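Local structure of REP-associated tyrosine transposase (Escherichia coli, 4ER8) at residues Gly12-Thr17 and Trp64-Gly69; Met60-Thr65 and Ser75-Ile80. The protein binds the hairpins of repeated extragenic palindromes and cleaves and recombines the single-stranded DNA of the mosaic elements that contain them. One frame throughout, in Å; residues are numbered along the deposited sequence.

Contact 1: Gly12-Thr17 and Trp64-Gly69; sequences GTWFFT and WTLPEG. With nucleotides of chain B.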
ATOM      1  N   GLY A  12      -3.862 -12.384  10.478  1.00 41.29           N
ATOM      2  CA  GLY A  12      -3.570 -12.550   9.067  1.00 39.88           C
ATOM      3  C   GLY A  12      -2.690 -11.501   8.435  1.00 39.04           C
ATOM      4  O   GLY A  12      -2.472 -10.426   8.996  1.00 39.12           O
ATOM      5  N   THR A  13      -2.212 -11.827   7.237  1.00 37.80           N
ATOM      6  CA  THR A  13      -1.391 -10.936   6.481  1.00 36.16           C
ATOM      7  C   THR A  13      -2.127 -10.687   5.184  1.00 35.99           C
ATOM      8  O   THR A  13      -2.725 -11.613   4.637  1.00 36.93           O
ATOM      9  CB  THR A  13      -0.013 -11.588   6.249  1.00 36.37           C
ATOM     10  OG1 THR A  13       0.698 -11.633   7.512  1.00 37.32           O
ATOM     11  CG2 THR A  13       0.816 -10.778   5.247  1.00 34.20           C
ATOM     12  N   TRP A  14      -2.111  -9.452   4.691  1.00 34.87           N
ATOM     13  CA  TRP A  14      -2.799  -9.131   3.460  1.00 34.03           C
ATOM     14  C   TRP A  14      -2.069  -8.066   2.647  1.00 34.22           C
ATOM     15  O   TRP A  14      -1.227  -7.302   3.166  1.00 33.71           O
ATOM     16  CB  TRP A  14      -4.189  -8.554   3.736  1.00 33.91           C
ATOM     17  CG  TRP A  14      -5.208  -9.377   4.479  1.00 33.04           C
ATOM     18  CD1 TRP A  14      -6.243 -10.105   3.923  1.00 33.75           C
ATOM     19  CD2 TRP A  14      -5.366  -9.483   5.893  1.00 28.90           C
ATOM     20  NE1 TRP A  14      -7.010 -10.661   4.922  1.00 33.35           N
ATOM     21  CE2 TRP A  14      -6.483 -10.302   6.132  1.00 31.49           C
ATOM     22  CE3 TRP A  14      -4.664  -8.977   6.975  1.00 30.02           C
ATOM     23  CZ2 TRP A  14      -6.888 -10.642   7.402  1.00 33.25           C
ATOM     24  CZ3 TRP A  14      -5.062  -9.279   8.211  1.00 30.03           C
ATOM     25  CH2 TRP A  14      -6.175 -10.109   8.435  1.00 32.70           C
ATOM     26  N   PHE A  15      -2.464  -8.004   1.370  1.00 33.77           N
ATOM     27  CA  PHE A  15      -1.962  -7.054   0.397  1.00 32.43           C
ATOM     28  C   PHE A  15      -3.143  -6.163   0.042  1.00 32.45           C
ATOM     29  O   PHE A  15      -4.268  -6.685  -0.096  1.00 32.38           O
ATOM     30  CB  PHE A  15      -1.554  -7.807  -0.854  1.00 32.22           C
ATOM     31  CG  PHE A  15      -1.220  -6.905  -2.029  1.00 30.57           C
ATOM     32  CD1 PHE A  15       0.021  -6.363  -2.159  1.00 28.16           C
ATOM     33  CD2 PHE A  15      -2.181  -6.586  -2.975  1.00 29.70           C
ATOM     34  CE1 PHE A  15       0.317  -5.519  -3.232  1.00 30.12           C
ATOM     35  CE2 PHE A  15      -1.895  -5.776  -4.030  1.00 28.64           C
ATOM     36  CZ  PHE A  15      -0.638  -5.259  -4.177  1.00 29.46           C
ATOM     37  N   PHE A  16      -2.899  -4.857  -0.127  1.00 31.06           N
ATOM     38  CA  PHE A  16      -3.980  -3.912  -0.373  1.00 31.11           C
ATOM     39  C   PHE A  16      -3.559  -2.913  -1.422  1.00 32.10           C
ATOM     40  O   PHE A  16      -2.378  -2.686  -1.612  1.00 33.01           O
ATOM     41  CB  PHE A  16      -4.358  -3.120   0.882  1.00 30.77           C
ATOM     42  CG  PHE A  16      -4.748  -3.942   2.066  1.00 27.80           C
ATOM     43  CD1 PHE A  16      -3.876  -4.125   3.101  1.00 29.44           C
ATOM     44  CD2 PHE A  16      -5.980  -4.481   2.174  1.00 30.42           C
ATOM     45  CE1 PHE A  16      -4.236  -4.814   4.256  1.00 30.02           C
ATOM     46  CE2 PHE A  16      -6.357  -5.217   3.337  1.00 31.61           C
ATOM     47  CZ  PHE A  16      -5.474  -5.372   4.373  1.00 28.13           C
ATOM     48  N   THR A  17      -4.532  -2.312  -2.100  1.00 32.93           N
ATOM     49  CA  THR A  17      -4.284  -1.330  -3.152  1.00 33.53           C
ATOM     50  C   THR A  17      -5.350  -0.299  -2.883  1.00 34.98           C
ATOM     51  O   THR A  17      -6.571  -0.620  -2.826  1.00 35.34           O
ATOM     52  CB  THR A  17      -4.485  -1.917  -4.580  1.00 33.44           C
ATOM     53  OG1 THR A  17      -3.425  -2.840  -4.900  1.00 34.05           O
ATOM     54  CG2 THR A  17      -4.426  -0.810  -5.629  1.00 34.98           C
ATOM     55  N   TRP A  64       0.119  -5.730   5.217  1.00 35.58           N
ATOM     56  CA  TRP A  64       0.013  -5.641   6.695  1.00 36.96           C
ATOM     57  C   TRP A  64      -0.111  -6.996   7.340  1.00 37.77           C
ATOM     58  O   TRP A  64      -0.596  -7.955   6.737  1.00 37.55           O
ATOM     59  CB  TRP A  64      -1.246  -4.909   7.180  1.00 36.44           C
ATOM     60  CG  TRP A  64      -1.451  -3.533   6.722  1.00 36.36           C
ATOM     61  CD1 TRP A  64      -0.541  -2.721   6.143  1.00 35.76           C
ATOM     62  CD2 TRP A  64      -2.655  -2.766   6.864  1.00 35.70           C
ATOM     63  NE1 TRP A  64      -1.120  -1.503   5.853  1.00 37.63           N
ATOM     64  CE2 TRP A  64      -2.412  -1.502   6.309  1.00 36.46           C
ATOM     65  CE3 TRP A  64      -3.916  -3.035   7.400  1.00 35.39           C
ATOM     66  CZ2 TRP A  64      -3.400  -0.495   6.249  1.00 38.28           C
ATOM     67  CZ3 TRP A  64      -4.910  -2.030   7.341  1.00 36.71           C
ATOM     68  CH2 TRP A  64      -4.640  -0.784   6.767  1.00 36.78           C
ATOM     69  N   THR A  65       0.277  -7.062   8.596  1.00 39.59           N
ATOM     70  CA  THR A  65       0.073  -8.267   9.383  1.00 41.73           C
ATOM     71  C   THR A  65      -0.520  -7.763  10.669  1.00 43.25           C
ATOM     72  O   THR A  65       0.047  -6.876  11.320  1.00 43.86           O
ATOM     73  CB  THR A  65       1.396  -8.970   9.703  1.00 41.79           C
ATOM     74  OG1 THR A  65       1.945  -9.513   8.496  1.00 42.00           O
ATOM     75  CG2 THR A  65       1.181 -10.096  10.739  1.00 41.26           C
ATOM     76  N   LEU A  66      -1.661  -8.310  11.034  1.00 44.55           N
ATOM     77  CA  LEU A  66      -2.367  -7.801  12.185  1.00 46.32           C
ATOM     78  C   LEU A  66      -2.050  -8.651  13.426  1.00 47.68           C
ATOM     79  O   LEU A  66      -1.758  -9.851  13.296  1.00 48.38           O
ATOM     80  CB  LEU A  66      -3.889  -7.738  11.923  1.00 45.65           C
ATOM     81  CG  LEU A  66      -4.482  -6.904  10.780  1.00 45.28           C
ATOM     82  CD1 LEU A  66      -5.968  -6.715  10.997  1.00 47.24           C
ATOM     83  CD2 LEU A  66      -3.855  -5.560  10.611  1.00 44.65           C
ATOM     84  N   PRO A  67      -2.137  -8.033  14.623  1.00 48.53           N
ATOM     85  CA  PRO A  67      -1.927  -8.643  15.920  1.00 49.00           C
ATOM     86  C   PRO A  67      -2.661  -9.963  16.054  1.00 49.81           C
ATOM     87  O   PRO A  67      -3.580 -10.249  15.290  1.00 50.14           O
ATOM     88  CB  PRO A  67      -2.565  -7.630  16.857  1.00 49.60           C
ATOM     89  CG  PRO A  67      -2.321  -6.313  16.180  1.00 48.90           C
ATOM     90  CD  PRO A  67      -2.545  -6.614  14.752  1.00 48.86           C
ATOM     91  N   GLU A  68      -2.254 -10.778  17.017  1.00 50.77           N
ATOM     92  CA  GLU A  68      -2.917 -12.057  17.219  1.00 51.20           C
ATOM     93  C   GLU A  68      -4.342 -11.726  17.624  1.00 49.83           C
ATOM     94  O   GLU A  68      -4.563 -10.718  18.272  1.00 49.51           O
ATOM     95  CB  GLU A  68      -2.205 -12.890  18.289  1.00 51.91           C
ATOM     96  CG  GLU A  68      -2.561 -14.375  18.224  1.00 57.35           C
ATOM     97  CD  GLU A  68      -2.515 -14.930  16.766  1.00 64.00           C
ATOM     98  OE1 GLU A  68      -3.585 -14.890  16.070  1.00 64.29           O
ATOM     99  OE2 GLU A  68      -1.409 -15.379  16.326  1.00 64.58           O
ATOM    100  N   GLY A  69      -5.298 -12.544  17.208  1.00 49.03           N
ATOM    101  CA  GLY A  69      -6.714 -12.321  17.545  1.00 48.81           C
ATOM    102  C   GLY A  69      -7.435 -11.171  16.841  1.00 48.78           C
ATOM    103  O   GLY A  69      -8.608 -10.957  17.083  1.00 48.92           O
TER
ATOM    104  P    DA B   3     -15.680  -8.230  -7.708  1.00 39.60           P
ATOM    105  OP1  DA B   3     -16.595  -7.505  -6.825  1.00 39.72           O
ATOM    106  OP2  DA B   3     -16.356  -9.118  -8.660  1.00 44.55           O
ATOM    107  O5'  DA B   3     -14.586  -7.400  -8.522  1.00 38.22           O
ATOM    108  C5'  DA B   3     -13.706  -6.494  -7.895  1.00 39.10           C
ATOM    109  C4'  DA B   3     -14.468  -5.204  -7.556  1.00 38.96           C
ATOM    110  O4'  DA B   3     -13.599  -4.289  -6.852  1.00 36.53           O
ATOM    111  C3'  DA B   3     -15.052  -4.413  -8.699  1.00 36.67           C
ATOM    112  O3'  DA B   3     -16.134  -3.743  -8.188  1.00 40.56           O
ATOM    113  C2'  DA B   3     -13.926  -3.434  -9.005  1.00 38.64           C
ATOM    114  C1'  DA B   3     -13.439  -3.107  -7.587  1.00 38.27           C
ATOM    115  N9   DA B   3     -12.030  -2.773  -7.355  1.00 36.36           N
ATOM    116  C8   DA B   3     -10.917  -3.260  -7.983  1.00 35.71           C
ATOM    117  N7   DA B   3      -9.797  -2.771  -7.509  1.00 35.07           N
ATOM    118  C5   DA B   3     -10.201  -1.896  -6.510  1.00 34.48           C
ATOM    119  C6   DA B   3      -9.489  -1.051  -5.623  1.00 35.70           C
ATOM    120  N6   DA B   3      -8.131  -0.920  -5.567  1.00 35.87           N
ATOM    121  N1   DA B   3     -10.236  -0.357  -4.744  1.00 34.92           N
ATOM    122  C2   DA B   3     -11.554  -0.482  -4.778  1.00 34.50           C
ATOM    123  N3   DA B   3     -12.316  -1.216  -5.574  1.00 34.34           N
ATOM    124  C4   DA B   3     -11.567  -1.910  -6.406  1.00 33.83           C
TER
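Trp14 and Trp64 form an antiparallel hydrogen-bonded pair: Trp14 N gives its hydrogen to Trp64 O, and Trp64 N gives its own to Trp14 O at 2.9 Å. In the adjacent rung, Thr13 and Thr65 make a non-hydrogen-bonded pair. Their hydroxyls are hydrogen-bonded on the opposite face of the sheet from the two tryptophans, with 2.6 Å between Thr13 OG1 and Thr65 OG1, and Asn51 ND2 is a further partner of Thr65 OG1. Beyond the last strand residue, Leu66 N still donates a hydrogen bond to Gly12 O, which adds one rung past the strand. The two strands are the central pair of a four-stranded antiparallel sheet, part of the RNA-recognition-motif-like fold of an HUH nuclease, and the aromatic residues on the tryptophan face, Trp14, Phe16 and Trp64, pack beneath helix 73-87. There the side chain of Trp64 can be followed outward. CB lies 4.2 Å from Phe16 CE1; with CG beside the backbone N and anti to the carbonyl carbon (chi1 -58°), the indole then swings over Phe16, CG and CD2 passing closer to that same atom, and CE3 is closest, 3.6 Å from Phe16 CE1. Phe16 thus turns an edge to the Trp64 face, in an edge-to-face pair with planes at 56°, while the far end of the indole runs on to Trp77. Trp14 crosses Leu66 at about a right angle, its CZ3 touching Leu66 CG at 3.5 Å, and its NE1 is hydrogen-bonded to Tyr7 O. At the other end of 12-17, Thr17 O accepts a weak hydrogen bond from N6 of DA3 of chain B.

Contact 2: Met60-Thr65 and Ser75-Ile80; sequences MHCIWT and SRWREI. With NI (nickel (II) ion), chain C; nucleotides of chain B.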
ATOM      1  N   MET A  60      -1.601   3.636  -3.825  1.00 38.80           N
ATOM      2  CA  MET A  60      -0.594   2.987  -3.047  1.00 38.43           C
ATOM      3  C   MET A  60      -0.945   1.528  -2.959  1.00 38.32           C
ATOM      4  O   MET A  60      -2.115   1.162  -3.132  1.00 39.58           O
ATOM      5  CB  MET A  60      -0.471   3.640  -1.665  1.00 38.07           C
ATOM      6  CG  MET A  60      -1.643   3.538  -0.711  1.00 40.83           C
ATOM      7  SD  MET A  60      -1.597   4.878   0.587  1.00 45.04           S
ATOM      8  CE  MET A  60      -3.123   4.589   1.395  1.00 44.49           C
ATOM      9  N   HIS A  61       0.068   0.698  -2.723  1.00 36.91           N
ATOM     10  CA  HIS A  61      -0.095  -0.712  -2.472  1.00 35.27           C
ATOM     11  C   HIS A  61       0.628  -1.024  -1.201  1.00 34.96           C
ATOM     12  O   HIS A  61       1.689  -0.445  -0.948  1.00 34.79           O
ATOM     13  CB  HIS A  61       0.596  -1.501  -3.553  1.00 34.86           C
ATOM     14  CG  HIS A  61       0.130  -1.189  -4.929  1.00 34.93           C
ATOM     15  ND1 HIS A  61      -1.035  -1.708  -5.456  1.00 37.37           N
ATOM     16  CD2 HIS A  61       0.684  -0.438  -5.908  1.00 36.03           C
ATOM     17  CE1 HIS A  61      -1.196  -1.267  -6.693  1.00 34.21           C
ATOM     18  NE2 HIS A  61      -0.160  -0.506  -6.997  1.00 36.83           N
ATOM     19  N   CYS A  62       0.123  -1.954  -0.403  1.00 34.31           N
ATOM     20  CA  CYS A  62       0.893  -2.311   0.792  1.00 35.42           C
ATOM     21  C   CYS A  62       0.570  -3.696   1.375  1.00 34.87           C
ATOM     22  O   CYS A  62      -0.401  -4.333   0.985  1.00 34.91           O
ATOM     23  CB  CYS A  62       0.726  -1.222   1.830  1.00 34.61           C
ATOM     24  SG  CYS A  62      -0.928  -1.199   2.451  1.00 42.41           S
ATOM     25  N   ILE A  63       1.408  -4.164   2.294  1.00 35.58           N
ATOM     26  CA  ILE A  63       1.172  -5.426   3.030  1.00 35.97           C
ATOM     27  C   ILE A  63       1.174  -5.254   4.556  1.00 35.85           C
ATOM     28  O   ILE A  63       2.128  -4.685   5.107  1.00 35.53           O
ATOM     29  CB  ILE A  63       2.209  -6.469   2.681  1.00 35.77           C
ATOM     30  CG1 ILE A  63       2.193  -6.755   1.176  1.00 36.98           C
ATOM     31  CG2 ILE A  63       1.909  -7.728   3.431  1.00 36.24           C
ATOM     32  CD1 ILE A  63       3.450  -7.502   0.644  1.00 36.80           C
ATOM     33  N   TRP A  64       0.119  -5.730   5.217  1.00 35.58           N
ATOM     34  CA  TRP A  64       0.013  -5.641   6.695  1.00 36.96           C
ATOM     35  C   TRP A  64      -0.111  -6.996   7.340  1.00 37.77           C
ATOM     36  O   TRP A  64      -0.596  -7.955   6.737  1.00 37.55           O
ATOM     37  CB  TRP A  64      -1.246  -4.909   7.180  1.00 36.44           C
ATOM     38  CG  TRP A  64      -1.451  -3.533   6.722  1.00 36.36           C
ATOM     39  CD1 TRP A  64      -0.541  -2.721   6.143  1.00 35.76           C
ATOM     40  CD2 TRP A  64      -2.655  -2.766   6.864  1.00 35.70           C
ATOM     41  NE1 TRP A  64      -1.120  -1.503   5.853  1.00 37.63           N
ATOM     42  CE2 TRP A  64      -2.412  -1.502   6.309  1.00 36.46           C
ATOM     43  CE3 TRP A  64      -3.916  -3.035   7.400  1.00 35.39           C
ATOM     44  CZ2 TRP A  64      -3.400  -0.495   6.249  1.00 38.28           C
ATOM     45  CZ3 TRP A  64      -4.910  -2.030   7.341  1.00 36.71           C
ATOM     46  CH2 TRP A  64      -4.640  -0.784   6.767  1.00 36.78           C
ATOM     47  N   THR A  65       0.277  -7.062   8.596  1.00 39.59           N
ATOM     48  CA  THR A  65       0.073  -8.267   9.383  1.00 41.73           C
ATOM     49  C   THR A  65      -0.520  -7.763  10.669  1.00 43.25           C
ATOM     50  O   THR A  65       0.047  -6.876  11.320  1.00 43.86           O
ATOM     51  CB  THR A  65       1.396  -8.970   9.703  1.00 41.79           C
ATOM     52  OG1 THR A  65       1.945  -9.513   8.496  1.00 42.00           O
ATOM     53  CG2 THR A  65       1.181 -10.096  10.739  1.00 41.26           C
ATOM     54  N   SER A  75     -11.552  -1.227   9.724  1.00 38.14           N
ATOM     55  CA  SER A  75     -11.424  -0.028  10.564  1.00 39.11           C
ATOM     56  C   SER A  75     -10.153   0.706  10.253  1.00 39.65           C
ATOM     57  O   SER A  75     -10.159   1.918  10.013  1.00 40.18           O
ATOM     58  CB  SER A  75     -11.419  -0.449  12.008  1.00 38.92           C
ATOM     59  OG  SER A  75     -12.612  -1.143  12.273  1.00 40.31           O
ATOM     60  N   ARG A  76      -9.049  -0.038  10.243  1.00 40.33           N
ATOM     61  CA  ARG A  76      -7.771   0.585  10.074  1.00 41.47           C
ATOM     62  C   ARG A  76      -7.742   1.411   8.797  1.00 42.17           C
ATOM     63  O   ARG A  76      -7.274   2.531   8.823  1.00 42.63           O
ATOM     64  CB  ARG A  76      -6.635  -0.436  10.172  1.00 41.63           C
ATOM     65  CG  ARG A  76      -6.530  -1.102  11.575  1.00 44.14           C
ATOM     66  CD  ARG A  76      -5.476  -2.206  11.578  1.00 44.72           C
ATOM     67  NE  ARG A  76      -5.131  -2.767  12.882  1.00 46.63           N
ATOM     68  CZ  ARG A  76      -5.807  -3.722  13.534  1.00 51.53           C
ATOM     69  NH1 ARG A  76      -6.938  -4.219  13.050  1.00 54.01           N
ATOM     70  NH2 ARG A  76      -5.352  -4.197  14.700  1.00 51.40           N
ATOM     71  N   TRP A  77      -8.291   0.890   7.692  1.00 42.79           N
ATOM     72  CA  TRP A  77      -8.255   1.626   6.447  1.00 42.77           C
ATOM     73  C   TRP A  77      -9.227   2.757   6.539  1.00 43.24           C
ATOM     74  O   TRP A  77      -9.044   3.805   5.904  1.00 43.34           O
ATOM     75  CB  TRP A  77      -8.633   0.754   5.256  1.00 43.24           C
ATOM     76  CG  TRP A  77      -7.476   0.097   4.594  1.00 42.67           C
ATOM     77  CD1 TRP A  77      -7.337  -1.217   4.352  1.00 42.72           C
ATOM     78  CD2 TRP A  77      -6.290   0.728   4.091  1.00 43.69           C
ATOM     79  NE1 TRP A  77      -6.134  -1.467   3.744  1.00 43.33           N
ATOM     80  CE2 TRP A  77      -5.472  -0.286   3.564  1.00 43.62           C
ATOM     81  CE3 TRP A  77      -5.834   2.049   4.050  1.00 44.92           C
ATOM     82  CZ2 TRP A  77      -4.228  -0.032   2.984  1.00 45.19           C
ATOM     83  CZ3 TRP A  77      -4.599   2.311   3.458  1.00 45.42           C
ATOM     84  CH2 TRP A  77      -3.808   1.268   2.939  1.00 46.51           C
ATOM     85  N   ARG A  78     -10.290   2.557   7.298  1.00 43.57           N
ATOM     86  CA  ARG A  78     -11.297   3.601   7.323  1.00 44.39           C
ATOM     87  C   ARG A  78     -10.729   4.818   8.017  1.00 45.12           C
ATOM     88  O   ARG A  78     -10.874   5.951   7.526  1.00 44.80           O
ATOM     89  CB  ARG A  78     -12.580   3.157   7.970  1.00 44.06           C
ATOM     90  CG  ARG A  78     -13.628   4.208   7.843  1.00 44.54           C
ATOM     91  CD  ARG A  78     -14.475   4.302   9.059  1.00 41.01           C
ATOM     92  NE  ARG A  78     -15.457   3.222   9.244  1.00 39.22           N
ATOM     93  CZ  ARG A  78     -15.521   2.466  10.336  1.00 40.09           C
ATOM     94  NH1 ARG A  78     -14.640   2.642  11.350  1.00 41.48           N
ATOM     95  NH2 ARG A  78     -16.467   1.546  10.422  1.00 39.15           N
ATOM     96  N   GLU A  79     -10.023   4.585   9.115  1.00 45.72           N
ATOM     97  CA  GLU A  79      -9.433   5.702   9.792  1.00 47.21           C
ATOM     98  C   GLU A  79      -8.350   6.339   8.927  1.00 48.64           C
ATOM     99  O   GLU A  79      -8.322   7.564   8.768  1.00 50.57           O
ATOM    100  CB  GLU A  79      -8.936   5.318  11.189  1.00 47.58           C
ATOM    101  CG  GLU A  79     -10.042   4.906  12.227  1.00 47.59           C
ATOM    102  CD  GLU A  79     -11.215   5.920  12.365  1.00 51.23           C
ATOM    103  OE1 GLU A  79     -11.031   7.152  12.085  1.00 50.93           O
ATOM    104  OE2 GLU A  79     -12.321   5.472  12.772  1.00 51.42           O
ATOM    105  N   ILE A  80      -7.490   5.542   8.292  1.00 48.77           N
ATOM    106  CA  ILE A  80      -6.388   6.154   7.537  1.00 48.59           C
ATOM    107  C   ILE A  80      -6.875   7.121   6.487  1.00 49.56           C
ATOM    108  O   ILE A  80      -6.443   8.259   6.457  1.00 50.31           O
ATOM    109  CB  ILE A  80      -5.420   5.118   6.915  1.00 48.57           C
ATOM    110  CG1 ILE A  80      -4.745   4.292   8.006  1.00 46.70           C
ATOM    111  CG2 ILE A  80      -4.356   5.796   6.066  1.00 46.04           C
ATOM    112  CD1 ILE A  80      -4.094   3.084   7.475  1.00 46.73           C
TER
HETATM  113 NI    NI C 201       0.358   0.316  -8.744  1.00 38.93          NI
ATOM    114  P    DT B  29     -13.228   9.833   3.386  1.00 51.12           P
ATOM    115  OP1  DT B  29     -11.748   9.791   3.549  1.00 49.76           O
ATOM    116  OP2  DT B  29     -13.857  10.321   2.138  1.00 48.75           O
ATOM    117  O5'  DT B  29     -13.894   8.440   3.850  1.00 47.01           O
ATOM    118  C5'  DT B  29     -13.182   7.713   4.864  1.00 46.27           C
ATOM    119  C4'  DT B  29     -13.675   6.284   4.999  1.00 44.58           C
ATOM    120  O4'  DT B  29     -14.947   6.353   5.627  1.00 46.00           O
ATOM    121  C3'  DT B  29     -13.906   5.523   3.694  1.00 44.77           C
ATOM    122  O3'  DT B  29     -13.096   4.331   3.686  1.00 42.34           O
ATOM    123  C2'  DT B  29     -15.412   5.288   3.638  1.00 44.74           C
ATOM    124  C1'  DT B  29     -15.798   5.378   5.101  1.00 46.82           C
ATOM    125  N1   DT B  29     -17.180   5.892   5.307  1.00 46.57           N
ATOM    126  C2   DT B  29     -17.943   5.319   6.290  1.00 47.76           C
ATOM    127  O2   DT B  29     -17.535   4.427   6.983  1.00 51.39           O
ATOM    128  N3   DT B  29     -19.205   5.823   6.439  1.00 48.34           N
ATOM    129  C4   DT B  29     -19.735   6.841   5.670  1.00 46.98           C
ATOM    130  O4   DT B  29     -20.856   7.259   5.818  1.00 49.35           O
ATOM    131  C5   DT B  29     -18.901   7.391   4.664  1.00 46.43           C
ATOM    132  C7   DT B  29     -19.466   8.472   3.813  1.00 46.90           C
ATOM    133  C6   DT B  29     -17.659   6.912   4.518  1.00 45.16           C
ATOM    134  P    DC B  30     -13.346   3.143   2.655  1.00 43.28           P
ATOM    135  OP1  DC B  30     -12.036   2.611   2.243  1.00 43.46           O
ATOM    136  OP2  DC B  30     -14.315   3.549   1.601  1.00 41.14           O
ATOM    137  O5'  DC B  30     -14.120   2.092   3.605  1.00 40.88           O
ATOM    138  C5'  DC B  30     -13.471   1.556   4.718  1.00 40.96           C
ATOM    139  C4'  DC B  30     -14.366   0.602   5.503  1.00 40.39           C
ATOM    140  O4'  DC B  30     -15.466   1.345   6.034  1.00 41.48           O
ATOM    141  C3'  DC B  30     -15.024  -0.518   4.741  1.00 37.34           C
ATOM    142  O3'  DC B  30     -14.181  -1.618   4.845  1.00 37.69           O
ATOM    143  C2'  DC B  30     -16.304  -0.776   5.509  1.00 37.70           C
ATOM    144  C1'  DC B  30     -16.652   0.580   6.080  1.00 40.36           C
ATOM    145  N1   DC B  30     -17.698   1.401   5.355  1.00 41.99           N
ATOM    146  C2   DC B  30     -19.034   1.286   5.667  1.00 42.93           C
ATOM    147  O2   DC B  30     -19.340   0.458   6.512  1.00 43.02           O
ATOM    148  N3   DC B  30     -19.969   2.057   5.022  1.00 46.47           N
ATOM    149  C4   DC B  30     -19.578   2.929   4.082  1.00 45.79           C
ATOM    150  N4   DC B  30     -20.492   3.672   3.479  1.00 44.28           N
ATOM    151  C5   DC B  30     -18.208   3.084   3.741  1.00 46.49           C
ATOM    152  C6   DC B  30     -17.320   2.316   4.408  1.00 45.78           C
ATOM    153  P    DT B  11     -22.329   0.160  15.609  1.00 58.74           P
ATOM    154  OP1  DT B  11     -22.178  -0.831  16.711  1.00 58.71           O
ATOM    155  OP2  DT B  11     -23.091   1.444  15.727  1.00 58.61           O
ATOM    156  O5'  DT B  11     -20.887   0.598  15.073  1.00 56.16           O
ATOM    157  C5'  DT B  11     -19.881  -0.368  14.929  1.00 53.01           C
ATOM    158  C4'  DT B  11     -18.676   0.402  14.484  1.00 52.48           C
ATOM    159  O4'  DT B  11     -19.116   1.300  13.445  1.00 51.85           O
ATOM    160  C3'  DT B  11     -18.061   1.280  15.563  1.00 51.36           C
ATOM    161  O3'  DT B  11     -16.698   0.955  15.562  1.00 52.31           O
ATOM    162  C2'  DT B  11     -18.273   2.713  15.075  1.00 50.64           C
ATOM    163  C1'  DT B  11     -18.474   2.544  13.587  1.00 51.26           C
ATOM    164  N1   DT B  11     -19.404   3.539  12.975  1.00 53.38           N
ATOM    165  C2   DT B  11     -18.892   4.542  12.156  1.00 52.51           C
ATOM    166  O2   DT B  11     -17.709   4.670  11.923  1.00 53.61           O
ATOM    167  N3   DT B  11     -19.797   5.417  11.616  1.00 51.63           N
ATOM    168  C4   DT B  11     -21.157   5.377  11.831  1.00 55.93           C
ATOM    169  O4   DT B  11     -21.911   6.203  11.319  1.00 59.19           O
ATOM    170  C5   DT B  11     -21.649   4.311  12.679  1.00 55.27           C
ATOM    171  C7   DT B  11     -23.117   4.207  12.932  1.00 55.15           C
ATOM    172  C6   DT B  11     -20.770   3.445  13.219  1.00 54.25           C
TER
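Strand 60-65 and helix 75-80 run at 131° to each other, their axes 12.6 Å apart at the closest, as the helix packs across one face of the sheet in this RNA-recognition-motif-like domain. At that spacing large side chains must bridge the layers, and two indoles do most of the work. The six-membered ring of Trp64 lies in an offset stack on the five-membered ring of Trp77, centroids 4.2 Å apart and planes at 27°, with Trp64 CH2 over the centre of the Trp77 face. Around this pair, Trp64 CZ3 packs on Arg76 CB and Trp64 CZ2 on Ile80 CD1 (3.8 Å). Past CB, Arg76 leads away to its salt bridge with Asp70. Met60 and Cys62 meet the Trp77 benzene ring from the strand, Met60 CE lying against CZ3. Replacing Trp77 with an alanine is likely to open a gap between sheet and helix and to leave the Trp64 ring without its stacking partner. The outer sides of the contact differ: His61 points away from the helix and its NE2 binds the nickel ion at 2.0 Å, together with His59, Asn119, His123 and Glu161, whereas on the helix Arg78 NE donates a hydrogen bond to O2 of DT29 of chain B, and O2 of DT11 of chain B sits over its guanidinium face. Held between its backbone N and carbonyl carbon (chi1 69°), Cys62 SG meets the Trp77 edge near the ring plane, 3.5 Å from Trp77 CZ2.

In the fold
From the N terminus, the chain first lays down strand 13-19, then passes through helices 27-30 and 32-45 and strand 49-55 before strand 59-65 returns beside it; contact 1 closes this long excursion. Contact 2 closes a much shorter one, the loop from strand 59-65 into helix 73-87. The two overlap without nesting: 64-69 begins within 60-65, the contacts share Trp64 and Thr65, and contact 2 runs on past the end of contact 1. Together they tie the two central strands of the sheet to the helix covering it. Two further hydrogen bonds join them directly: Phe16 N probably bonds to Cys62 O, and Thr17 OG1 to ND1 of the nickel ligand His61.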